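Twitching motility pilus retraction protein (Geobacter sulfurreducens PCA, PDB 5ZFQ) probably powers retraction of the type IV pilus, and so twitching motility, by hydrolysing ATP as a hexameric motor. Local coordinates at residues Gln261-Ile266 with Asp323-Ile328. Residues are numbered along the deposited sequence; the frame is centred on the assembly and turned at random.
Sequences QTINRI and DKIHQI
I325 meets the flat amide of N264 obliquely: its CG2 sits above the plane, shifted out past the end that carries both amide heteroatoms, 3.6 Å from N264 OD1. This joins helix 259-268, on the seven-stranded sheet of the RecA-like ATPase domain, to the turn between helices 314-321 and 328-333. I325 CD1 approaches from the same side of the amide but beyond the oxygen end, 3.4 Å from N264 OD1. No hydrogen bond crosses here; the contact is van der Waals only, the two side chains sliding past each other in opposite directions. A Schellman motif closes helix 314-321, with D323 at positive phi as its C-prime residue, K324 N bonded to L319 O and D323 N to I320 O. The chain then brings I325 and I328 round to face helix 259-268. I263 is that helix's apolar partner for both isoleucines and also packs on I320 and on L286 of strand 286-296. Its CG2, anti to the backbone N, packs against I325 CD1 at 3.7 Å. The other branch, CG1, is anti to the carbonyl carbon (chi1 -73°) and carries its methyl toward I328, which also touches I316 and I320. There the two ends meet tip to tip, I263 CD1 lying 3.5 Å from I328 CD1.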
ATOM      1  N   GLN A 261      -9.362 -14.215 -26.850  1.00 38.00           N
ATOM      2  CA  GLN A 261      -9.394 -13.893 -25.433  1.00 37.89           C
ATOM      3  C   GLN A 261      -7.990 -13.928 -24.830  1.00 36.51           C
ATOM      4  O   GLN A 261      -7.659 -13.109 -23.974  1.00 36.19           O
ATOM      5  CB  GLN A 261     -10.321 -14.863 -24.732  1.00 38.58           C
ATOM      6  CG  GLN A 261     -10.613 -14.576 -23.308  1.00 39.38           C
ATOM      7  CD  GLN A 261     -11.479 -15.668 -22.715  1.00 40.11           C
ATOM      8  OE1 GLN A 261     -10.968 -16.555 -22.029  1.00 40.24           O
ATOM      9  NE2 GLN A 261     -12.794 -15.621 -22.981  1.00 40.29           N
ATOM     10  N   THR A 262      -7.163 -14.859 -25.312  1.00 34.12           N
ATOM     11  CA  THR A 262      -5.777 -14.996 -24.863  1.00 38.46           C
ATOM     12  C   THR A 262      -4.918 -13.787 -25.238  1.00 37.87           C
ATOM     13  O   THR A 262      -4.185 -13.248 -24.401  1.00 33.12           O
ATOM     14  CB  THR A 262      -5.106 -16.248 -25.456  1.00 38.10           C
ATOM     15  OG1 THR A 262      -5.707 -17.431 -24.910  1.00 32.89           O
ATOM     16  CG2 THR A 262      -3.598 -16.236 -25.162  1.00 32.20           C
ATOM     17  N   ILE A 263      -5.005 -13.375 -26.501  1.00 37.01           N
ATOM     18  CA  ILE A 263      -4.204 -12.259 -26.999  1.00 35.96           C
ATOM     19  C   ILE A 263      -4.596 -10.950 -26.306  1.00 36.12           C
ATOM     20  O   ILE A 263      -3.727 -10.167 -25.910  1.00 35.41           O
ATOM     21  CB  ILE A 263      -4.344 -12.130 -28.538  1.00 35.57           C
ATOM     22  CG1 ILE A 263      -3.576 -13.268 -29.226  1.00 34.64           C
ATOM     23  CG2 ILE A 263      -3.866 -10.760 -29.028  1.00 35.32           C
ATOM     24  CD1 ILE A 263      -4.091 -13.612 -30.602  1.00 34.57           C
ATOM     25  N   ASN A 264      -5.898 -10.726 -26.121  1.00 36.91           N
ATOM     26  CA  ASN A 264      -6.369  -9.517 -25.434  1.00 37.21           C
ATOM     27  C   ASN A 264      -5.853  -9.449 -24.006  1.00 36.29           C
ATOM     28  O   ASN A 264      -5.417  -8.390 -23.545  1.00 35.38           O
ATOM     29  CB  ASN A 264      -7.898  -9.430 -25.446  1.00 38.35           C
ATOM     30  CG  ASN A 264      -8.445  -8.854 -26.749  1.00 39.27           C
ATOM     31  OD1 ASN A 264      -7.868  -7.920 -27.321  1.00 39.61           O
ATOM     32  ND2 ASN A 264      -9.569  -9.403 -27.219  1.00 39.70           N
ATOM     33  N   ARG A 265      -5.873 -10.596 -23.334  1.00 36.72           N
ATOM     34  CA  ARG A 265      -5.375 -10.706 -21.961  1.00 37.20           C
ATOM     35  C   ARG A 265      -3.889 -10.388 -21.838  1.00 37.14           C
ATOM     36  O   ARG A 265      -3.475  -9.788 -20.847  1.00 37.31           O
ATOM     37  CB  ARG A 265      -5.644 -12.104 -21.402  1.00 36.94           C
ATOM     38  CG  ARG A 265      -5.249 -12.289 -19.938  1.00 36.62           C
ATOM     39  CD  ARG A 265      -6.018 -11.381 -19.038  1.00 37.05           C
ATOM     40  NE  ARG A 265      -7.405 -11.332 -19.468  1.00 38.00           N
ATOM     41  CZ  ARG A 265      -8.314 -12.275 -19.208  1.00 38.36           C
ATOM     42  NH1 ARG A 265      -7.982 -13.347 -18.491  1.00 37.88           N
ATOM     43  NH2 ARG A 265      -9.565 -12.141 -19.662  1.00 38.78           N
ATOM     44  N   ILE A 266      -3.090 -10.791 -22.826  1.00 37.15           N
ATOM     45  CA  ILE A 266      -1.661 -10.465 -22.830  1.00 37.68           C
ATOM     46  C   ILE A 266      -1.451  -8.940 -22.839  1.00 39.36           C
ATOM     47  O   ILE A 266      -0.580  -8.410 -22.149  1.00 39.63           O
ATOM     48  CB  ILE A 266      -0.935 -11.074 -24.046  1.00 36.83           C
ATOM     49  CG1 ILE A 266      -1.036 -12.597 -24.034  1.00 36.27           C
ATOM     50  CG2 ILE A 266       0.513 -10.615 -24.102  1.00 36.16           C
ATOM     51  CD1 ILE A 266      -0.345 -13.223 -22.878  1.00 35.87           C
ATOM     52  N   ASP A 323      -4.058  -3.634 -33.794  1.00 65.14           N
ATOM     53  CA  ASP A 323      -5.085  -3.609 -32.752  1.00 64.73           C
ATOM     54  C   ASP A 323      -6.491  -3.888 -33.303  1.00 66.41           C
ATOM     55  O   ASP A 323      -7.440  -3.162 -33.044  1.00 67.65           O
ATOM     56  CB  ASP A 323      -5.035  -2.263 -32.023  1.00 65.99           C
ATOM     57  CG  ASP A 323      -5.909  -2.225 -30.791  1.00 65.64           C
ATOM     58  OD1 ASP A 323      -6.185  -3.300 -30.201  1.00 63.63           O
ATOM     59  OD2 ASP A 323      -6.318  -1.096 -30.426  1.00 67.79           O
ATOM     60  N   LYS A 324      -6.597  -4.964 -34.071  1.00 66.31           N
ATOM     61  CA  LYS A 324      -7.862  -5.436 -34.611  1.00 66.73           C
ATOM     62  C   LYS A 324      -8.051  -6.897 -34.197  1.00 64.53           C
ATOM     63  O   LYS A 324      -8.380  -7.746 -35.022  1.00 65.05           O
ATOM     64  CB  LYS A 324      -7.880  -5.295 -36.141  1.00 68.41           C
ATOM     65  CG  LYS A 324      -8.354  -3.933 -36.679  1.00 70.80           C
ATOM     66  CD  LYS A 324      -9.209  -3.157 -35.659  1.00 71.31           C
ATOM     67  CE  LYS A 324      -9.485  -1.700 -36.096  1.00 75.91           C
ATOM     68  NZ  LYS A 324      -8.273  -0.818 -36.062  1.00 77.24           N
ATOM     69  N   ILE A 325      -7.841  -7.174 -32.913  1.00 62.39           N
ATOM     70  CA  ILE A 325      -7.707  -8.541 -32.413  1.00 61.14           C
ATOM     71  C   ILE A 325      -8.968  -9.426 -32.566  1.00 62.01           C
ATOM     72  O   ILE A 325      -8.871 -10.599 -32.927  1.00 62.89           O
ATOM     73  CB  ILE A 325      -7.234  -8.492 -30.929  1.00 45.72           C
ATOM     74  CG1 ILE A 325      -5.787  -7.982 -30.885  1.00 45.87           C
ATOM     75  CG2 ILE A 325      -7.315  -9.858 -30.263  1.00 43.56           C
ATOM     76  CD1 ILE A 325      -5.334  -7.447 -29.534  1.00 45.10           C
ATOM     77  N   HIS A 326     -10.140  -8.862 -32.301  1.00 62.42           N
ATOM     78  CA  HIS A 326     -11.413  -9.541 -32.534  1.00 62.00           C
ATOM     79  C   HIS A 326     -11.479 -10.197 -33.926  1.00 61.19           C
ATOM     80  O   HIS A 326     -11.963 -11.326 -34.080  1.00 59.97           O
ATOM     81  CB  HIS A 326     -12.573  -8.547 -32.365  1.00 65.81           C
ATOM     82  CG  HIS A 326     -12.441  -7.301 -33.201  1.00 69.68           C
ATOM     83  ND1 HIS A 326     -11.319  -6.494 -33.181  1.00 71.06           N
ATOM     84  CD2 HIS A 326     -13.297  -6.724 -34.080  1.00 73.38           C
ATOM     85  CE1 HIS A 326     -11.489  -5.479 -34.010  1.00 74.11           C
ATOM     86  NE2 HIS A 326     -12.680  -5.595 -34.572  1.00 75.56           N
ATOM     87  N   GLN A 327     -10.961  -9.486 -34.927  1.00 61.51           N
ATOM     88  CA  GLN A 327     -10.982  -9.940 -36.317  1.00 62.32           C
ATOM     89  C   GLN A 327     -10.155 -11.205 -36.610  1.00 60.66           C
ATOM     90  O   GLN A 327     -10.342 -11.840 -37.650  1.00 62.32           O
ATOM     91  CB  GLN A 327     -10.497  -8.816 -37.232  1.00 64.71           C
ATOM     92  CG  GLN A 327     -11.401  -7.594 -37.260  1.00 67.13           C
ATOM     93  CD  GLN A 327     -11.123  -6.719 -38.459  1.00 70.14           C
ATOM     94  OE1 GLN A 327     -10.491  -7.154 -39.421  1.00 70.71           O
ATOM     95  NE2 GLN A 327     -11.598  -5.479 -38.415  1.00 72.30           N
ATOM     96  N   ILE A 328      -9.244 -11.559 -35.710  1.00 57.41           N
ATOM     97  CA  ILE A 328      -8.435 -12.755 -35.872  1.00 56.06           C
ATOM     98  C   ILE A 328      -9.316 -13.974 -36.104  1.00 56.37           C
ATOM     99  O   ILE A 328      -8.997 -14.845 -36.918  1.00 57.41           O
ATOM    100  CB  ILE A 328      -7.522 -12.981 -34.630  1.00 44.32           C
ATOM    101  CG1 ILE A 328      -6.311 -12.044 -34.680  1.00 44.41           C
ATOM    102  CG2 ILE A 328      -7.053 -14.434 -34.519  1.00 38.17           C
ATOM    103  CD1 ILE A 328      -5.522 -12.007 -33.384  1.00 42.53           C
TER